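Local coordinates for STAS/SEC14 domain-containing protein (PDB 2Q3L) that is of unknown function but adopts a SpoIIAA-like fold of the STAS clan and may be involved in membrane association and ligand binding, at residues T31-D34 / Y35-M38; Q37-P40 / L41-A45; Q97-A100 / T101-N105. One frame throughout, in Å; residues are numbered along the deposited sequence.

Contact 1 (T31-D34 / Y35-M38)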
# COMPACT_ATOMS: atom_id res chain seq x y z
N THR A 31 -1.27 4.06 2.42
CA THR A 31 -1.17 2.66 2.71
C THR A 31 -1.70 2.41 4.12
O THR A 31 -1.94 3.34 4.88
CB THR A 31 0.29 2.19 2.70
OG1 THR A 31 0.99 2.91 3.69
CG2 THR A 31 0.96 2.43 1.31
N HIS A 32 -1.91 1.14 4.41
CA HIS A 32 -2.32 0.71 5.71
C HIS A 32 -1.29 1.10 6.81
O HIS A 32 -1.66 1.47 7.94
CB HIS A 32 -2.50 -0.80 5.65
CG HIS A 32 -2.64 -1.45 6.98
ND1 HIS A 32 -3.73 -1.23 7.81
CD2 HIS A 32 -1.84 -2.32 7.63
CE1 HIS A 32 -3.58 -1.94 8.91
NE2 HIS A 32 -2.46 -2.63 8.82
N GLU A 33 -0.01 1.04 6.46
CA GLU A 33 1.06 1.43 7.35
C GLU A 33 0.92 2.91 7.69
O GLU A 33 1.19 3.28 8.81
CB GLU A 33 2.43 1.13 6.74
CG GLU A 33 2.73 -0.38 6.57
CD GLU A 33 1.80 -1.18 5.55
OE1 GLU A 33 1.33 -0.60 4.53
OE2 GLU A 33 1.57 -2.40 5.78
N ASP A 34 0.44 3.74 6.76
CA ASP A 34 0.21 5.17 7.04
C ASP A 34 -0.90 5.35 8.06
O ASP A 34 -0.75 6.20 8.94
CB ASP A 34 -0.10 5.98 5.75
CG ASP A 34 1.05 5.96 4.75
OD1 ASP A 34 2.20 5.68 5.16
OD2 ASP A 34 0.79 6.20 3.56
N TYR A 35 -2.01 4.59 7.92
CA TYR A 35 -3.10 4.64 8.89
C TYR A 35 -2.65 4.12 10.25
O TYR A 35 -3.07 4.62 11.28
CB TYR A 35 -4.37 3.93 8.38
CG TYR A 35 -5.15 4.83 7.46
CD1 TYR A 35 -4.82 4.93 6.10
CD2 TYR A 35 -6.13 5.67 7.97
CE1 TYR A 35 -5.51 5.85 5.24
CE2 TYR A 35 -6.84 6.56 7.12
CZ TYR A 35 -6.51 6.64 5.76
OH TYR A 35 -7.19 7.51 4.94
N GLU A 36 -1.83 3.08 10.25
CA GLU A 36 -1.25 2.60 11.46
C GLU A 36 -0.38 3.62 12.18
O GLU A 36 -0.45 3.69 13.38
CB GLU A 36 -0.39 1.35 11.21
CG GLU A 36 -1.18 0.12 11.07
CD GLU A 36 -0.29 -1.10 11.04
OE1 GLU A 36 0.79 -1.02 10.40
OE2 GLU A 36 -0.67 -2.13 11.66
N GLN A 37 0.47 4.35 11.47
CA GLN A 37 1.31 5.38 12.08
C GLN A 37 0.50 6.53 12.69
O GLN A 37 0.86 7.11 13.71
CB GLN A 37 2.23 6.04 11.06
CG GLN A 37 3.42 5.23 10.58
CD GLN A 37 4.21 5.97 9.47
OE1 GLN A 37 4.33 7.22 9.47
NE2 GLN A 37 4.73 5.20 8.51
N MSE A 38 -0.60 6.85 12.05
CA MSE A 38 -1.44 7.99 12.46
C MSE A 38 -2.46 7.70 13.56
O MSE A 38 -2.96 8.62 14.23
CB MSE A 38 -2.13 8.50 11.16
CG MSE A 38 -3.06 9.70 11.31
SE MSE A 38 -4.89 9.09 11.71
CE MSE A 38 -5.67 8.95 9.94
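From Tyr35 N to Thr31 O (3.3 Å) and from Glu36 N to His32 O (2.8 Å), successive i to i-4 hydrogen bonds wind the first turn of helix 32-45, and Gln37 N on Glu33 O and Met38 N on Asp34 O carry the ladder onward. The turn starts with a capping box. Thr31 is the N-cap, its OG1 accepting from Asp34 N at 3.2 Å, and Asp34 OD2 answers by accepting from Thr31 N, which approaches from above the carboxylate plane rather than within it. That same OD2 also takes a hydrogen bond from His7 ND1, so two donors grip one buried carboxylate oxygen and tie the helix start to strand 7-16.

One turn apart, His32 and Glu36 meet. CG of Glu36 lies over one face of the imidazole, 4.0 Å from its centroid and 24° off the ring normal, a CH-pi contact displaced toward the rim. With CG of His32 anti to the backbone N (chi1 167°), the ring swings along the helix toward Glu36, and its plane stands 34° from that of the carboxylate. Asp73 on helix 68-81 accepts from ND1 and the ring stacks with His69, which together limit its rotation. Were His32 replaced by an alanine, Asp73 OD2 would probably lose this donor, His69 its stacking partner and Glu36 CG the ring it lies over.

Tyr35 packs on Ala70, Asp74 and Leu77 of helix 68-81, and its OH is hydrogen-bonded to a molecule of 2-methyl-2,4-pentanediol, probably from the crystallisation liquor. At the root of the same ring, Thr31 O sits in the ring plane at the edge, 3.5 Å from Tyr35 CD1.

Contact 2 (Q37-P40 / L41-A45); sequences QMTP and LLESA
Helix 32-45, the connection in the beta-alpha-beta unit between strands 19-30 and 54-66, runs through its last turns here and is kinked at a proline. Across the join, Met38 touches Leu42 and Thr39 touches Glu43, each pair one turn apart. Pro40 has no N-H to give to the preceding turn, and the helical ladder is interrupted there and again at Leu41, whose N lies 4.9 Å from Gln37 O. It resumes with Leu42 N, which donates to Met38 O at 3.1 Å, lying in the carbonyl plane; Glu43 N reaches Thr39 O at 2.8 Å with an N-H...O angle of 171°, and Ser44 N bonds to Pro40 O.

Met38, present as selenomethionine, and Leu42 lie side by side and point the same way, with SE 4.0 Å from Leu42 CB and slightly farther from CD2. Both start anti to the backbone N, and Met38 then bends at chi2 (-89°) and again at chi3, leaving its selenium beside the leucine. On the neighbouring flank the methyl CG2 of Thr39 comes 3.4 Å from Glu43 OE2, a contact of carbon with oxygen. The hydroxyl of that threonine is turned the other way, to Tyr35 O, where it is hydrogen-bonded and so satisfied within the helix.

Met38 and Leu42 are the buried pair. Leu42 packs on Leu77 and His81 of helix 68-81 and on Leu22 and Phe24 of strand 19-30, while Met38 rests on Ile9 and Ile11 of strand 7-16. From the margin of that face, Leu41 reaches Ile11, and Ala45 spans Ile13 and Leu22 of the two antiparallel strands.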
# COMPACT_ATOMS: atom_id res chain seq x y z
N GLN A 37 0.47 4.35 11.47
CA GLN A 37 1.31 5.38 12.08
C GLN A 37 0.50 6.53 12.69
O GLN A 37 0.86 7.11 13.71
CB GLN A 37 2.23 6.04 11.06
CG GLN A 37 3.42 5.23 10.58
CD GLN A 37 4.21 5.97 9.47
OE1 GLN A 37 4.33 7.22 9.47
NE2 GLN A 37 4.73 5.20 8.51
N MSE A 38 -0.60 6.85 12.05
CA MSE A 38 -1.44 7.99 12.46
C MSE A 38 -2.46 7.70 13.56
O MSE A 38 -2.96 8.62 14.23
CB MSE A 38 -2.13 8.50 11.16
CG MSE A 38 -3.06 9.70 11.31
SE MSE A 38 -4.89 9.09 11.71
CE MSE A 38 -5.67 8.95 9.94
N THR A 39 -2.83 6.42 13.71
CA THR A 39 -3.94 6.05 14.56
C THR A 39 -3.75 6.36 16.06
O THR A 39 -4.68 6.87 16.67
CB THR A 39 -4.41 4.61 14.29
OG1 THR A 39 -4.90 4.54 12.93
CG2 THR A 39 -5.52 4.20 15.25
N PRO A 40 -2.56 6.04 16.64
CA PRO A 40 -2.31 6.38 18.04
C PRO A 40 -2.40 7.88 18.33
O PRO A 40 -2.92 8.24 19.37
CB PRO A 40 -0.89 5.87 18.27
CG PRO A 40 -0.67 4.84 17.20
CD PRO A 40 -1.45 5.29 16.04
N LEU A 41 -1.94 8.73 17.42
CA LEU A 41 -2.08 10.19 17.60
C LEU A 41 -3.53 10.61 17.56
O LEU A 41 -3.98 11.46 18.32
CB LEU A 41 -1.29 10.93 16.53
CG LEU A 41 0.20 10.75 16.87
CD1 LEU A 41 1.05 10.55 15.63
CD2 LEU A 41 0.70 11.86 17.78
N LEU A 42 -4.28 10.01 16.64
CA LEU A 42 -5.70 10.30 16.58
C LEU A 42 -6.35 9.86 17.87
O LEU A 42 -7.11 10.63 18.45
CB LEU A 42 -6.34 9.60 15.41
CG LEU A 42 -7.84 9.73 15.22
CD1 LEU A 42 -8.21 11.20 14.99
CD2 LEU A 42 -8.22 8.89 14.05
N GLU A 43 -6.10 8.63 18.32
CA GLU A 43 -6.68 8.18 19.58
C GLU A 43 -6.29 9.10 20.80
O GLU A 43 -7.10 9.35 21.69
CB GLU A 43 -6.27 6.74 19.82
CG GLU A 43 -7.00 5.77 18.91
CD GLU A 43 -6.43 4.35 18.99
OE1 GLU A 43 -5.49 4.15 19.77
OE2 GLU A 43 -6.91 3.45 18.27
N SER A 44 -5.06 9.62 20.79
CA SER A 44 -4.59 10.56 21.79
C SER A 44 -5.43 11.88 21.72
O SER A 44 -6.00 12.31 22.71
CB SER A 44 -3.09 10.79 21.61
OG SER A 44 -2.63 11.78 22.49
N ALA A 45 -5.54 12.46 20.53
CA ALA A 45 -6.34 13.66 20.28
C ALA A 45 -7.77 13.58 20.75
O ALA A 45 -8.29 14.55 21.25
CB ALA A 45 -6.33 14.01 18.78

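Contact 3 (Q97-A100 / T101-N105); sequences QEWA and TRVAN. With NA (sodium ion), chain C.
Gln97 O is gripped twice by Thr101. The hydroxyl OG1 donates to it at 2.8 Å while Thr101 N reaches it at 3.1 Å, and the two donors approach from opposite faces of the carbonyl plane. With OG1 beside its own backbone N (chi1 -62°), the hydroxyl lies back along the helix over the preceding turn, so this buried polar atom is satisfied locally.

On the outer flank, Trp99 meets two neighbours in different ways. CG2 of Val103 sits over one face of the indole, 3.9 Å from the six-membered ring's centroid and 19° off the normal, a CH-pi contact. Arg102 NH2 instead comes to the ring edge, 3.8 Å from Trp99 CD1, with the guanidinium plane turned 80° from the indole. Glu98 OE2 lies 4.5 Å from Arg102 NE, too far for a salt bridge.

All this belongs to helix 95-107 of the beta-alpha-beta unit joining strands 85-91 and 111-115. Gln97, Glu98 and Thr101 pack on Phe114 of the latter strand.

Near the helix end, Asn105 binds the sodium ion through both its backbone O (2.5 Å) and OD1, and Thr108 O, Gly110 O and a water are further ligands. Phe112 N donates to OD1, and the amide ND2 is hydrogen-bonded to Glu111 OE2, which fixes the amide's rotation.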
# COMPACT_ATOMS: atom_id res chain seq x y z
N GLN A 97 -13.70 16.55 -6.56
CA GLN A 97 -13.44 16.39 -5.12
C GLN A 97 -14.53 17.05 -4.28
O GLN A 97 -14.76 16.63 -3.13
CB GLN A 97 -12.07 16.97 -4.70
CG GLN A 97 -10.86 16.15 -5.09
CD GLN A 97 -9.56 16.71 -4.56
OE1 GLN A 97 -9.50 17.81 -4.06
NE2 GLN A 97 -8.52 15.95 -4.68
N GLU A 98 -15.14 18.11 -4.82
CA GLU A 98 -16.23 18.80 -4.13
C GLU A 98 -17.39 17.83 -4.07
O GLU A 98 -17.96 17.58 -3.03
CB GLU A 98 -16.65 20.08 -4.85
CG GLU A 98 -17.79 20.80 -4.10
CD GLU A 98 -18.30 22.03 -4.80
OE1 GLU A 98 -17.93 22.27 -5.98
OE2 GLU A 98 -19.08 22.77 -4.16
N TRP A 99 -17.70 17.22 -5.19
CA TRP A 99 -18.74 16.23 -5.26
C TRP A 99 -18.51 15.07 -4.28
O TRP A 99 -19.40 14.71 -3.54
CB TRP A 99 -18.89 15.73 -6.70
CG TRP A 99 -19.83 14.63 -6.83
CD1 TRP A 99 -21.17 14.73 -6.94
CD2 TRP A 99 -19.52 13.24 -6.83
NE1 TRP A 99 -21.72 13.48 -7.03
CE2 TRP A 99 -20.73 12.54 -6.95
CE3 TRP A 99 -18.33 12.51 -6.76
CZ2 TRP A 99 -20.79 11.16 -7.00
CZ3 TRP A 99 -18.39 11.13 -6.78
CH2 TRP A 99 -19.61 10.47 -6.91
N ALA A 100 -17.31 14.51 -4.26
CA ALA A 100 -16.96 13.44 -3.31
C ALA A 100 -17.11 13.85 -1.85
O ALA A 100 -17.35 13.02 -1.00
CB ALA A 100 -15.54 12.95 -3.54
N THR A 101 -16.93 15.13 -1.57
CA THR A 101 -17.09 15.68 -0.21
C THR A 101 -18.57 15.70 0.17
O THR A 101 -18.92 15.41 1.31
CB THR A 101 -16.45 17.10 -0.12
OG1 THR A 101 -15.04 16.99 -0.38
CG2 THR A 101 -16.61 17.67 1.25
N ARG A 102 -19.42 16.04 -0.81
CA ARG A 102 -20.87 16.07 -0.68
C ARG A 102 -21.42 14.66 -0.48
O ARG A 102 -22.35 14.44 0.31
CB ARG A 102 -21.52 16.77 -1.87
CG ARG A 102 -21.23 18.27 -1.83
CD ARG A 102 -22.07 19.13 -2.81
NE ARG A 102 -21.62 19.09 -4.20
CZ ARG A 102 -22.21 18.45 -5.21
NH1 ARG A 102 -23.34 17.76 -5.04
NH2 ARG A 102 -21.67 18.50 -6.43
N VAL A 103 -20.84 13.69 -1.18
CA VAL A 103 -21.19 12.29 -0.96
C VAL A 103 -20.78 11.89 0.46
O VAL A 103 -21.58 11.33 1.22
CB VAL A 103 -20.53 11.40 -2.00
CG1 VAL A 103 -20.67 9.94 -1.64
CG2 VAL A 103 -21.12 11.66 -3.36
N ALA A 104 -19.54 12.19 0.86
CA ALA A 104 -19.15 11.86 2.25
C ALA A 104 -20.08 12.51 3.29
O ALA A 104 -20.34 11.93 4.36
CB ALA A 104 -17.78 12.33 2.52
N ASN A 105 -20.53 13.74 3.00
CA ASN A 105 -21.35 14.48 3.94
C ASN A 105 -22.72 13.78 4.08
O ASN A 105 -23.34 13.82 5.13
CB ASN A 105 -21.55 15.92 3.49
CG ASN A 105 -22.20 16.80 4.57
OD1 ASN A 105 -21.91 16.71 5.76
ND2 ASN A 105 -23.09 17.63 4.17
NA NA C . -22.31 14.67 7.24
O HOH W 1 -24.46 15.79 7.59

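In the fold
Contacts 1 and 2 are consecutive parts of helix 32-45, sharing Gln37 and Met38, with centres about 10 Å apart. Contact 3 belongs to helix 95-107, its centre about 23 Å from that of contact 1 and about 25 Å from that of contact 2, on the opposite side of the chain's centre from the latter. The first two are partly buried: contact 1 adds a polar cap and a His32 network to its buried Tyr35 and Met38, whereas contact 2 relies on Met38 and Leu42. Contact 3, at the surface, combines an exposed indole, a buried Thr101 hydroxyl and a metal ligand, Asn105. Contacts 1 and 2 also reach the second subunit, where Gln37 packs on its Gly1.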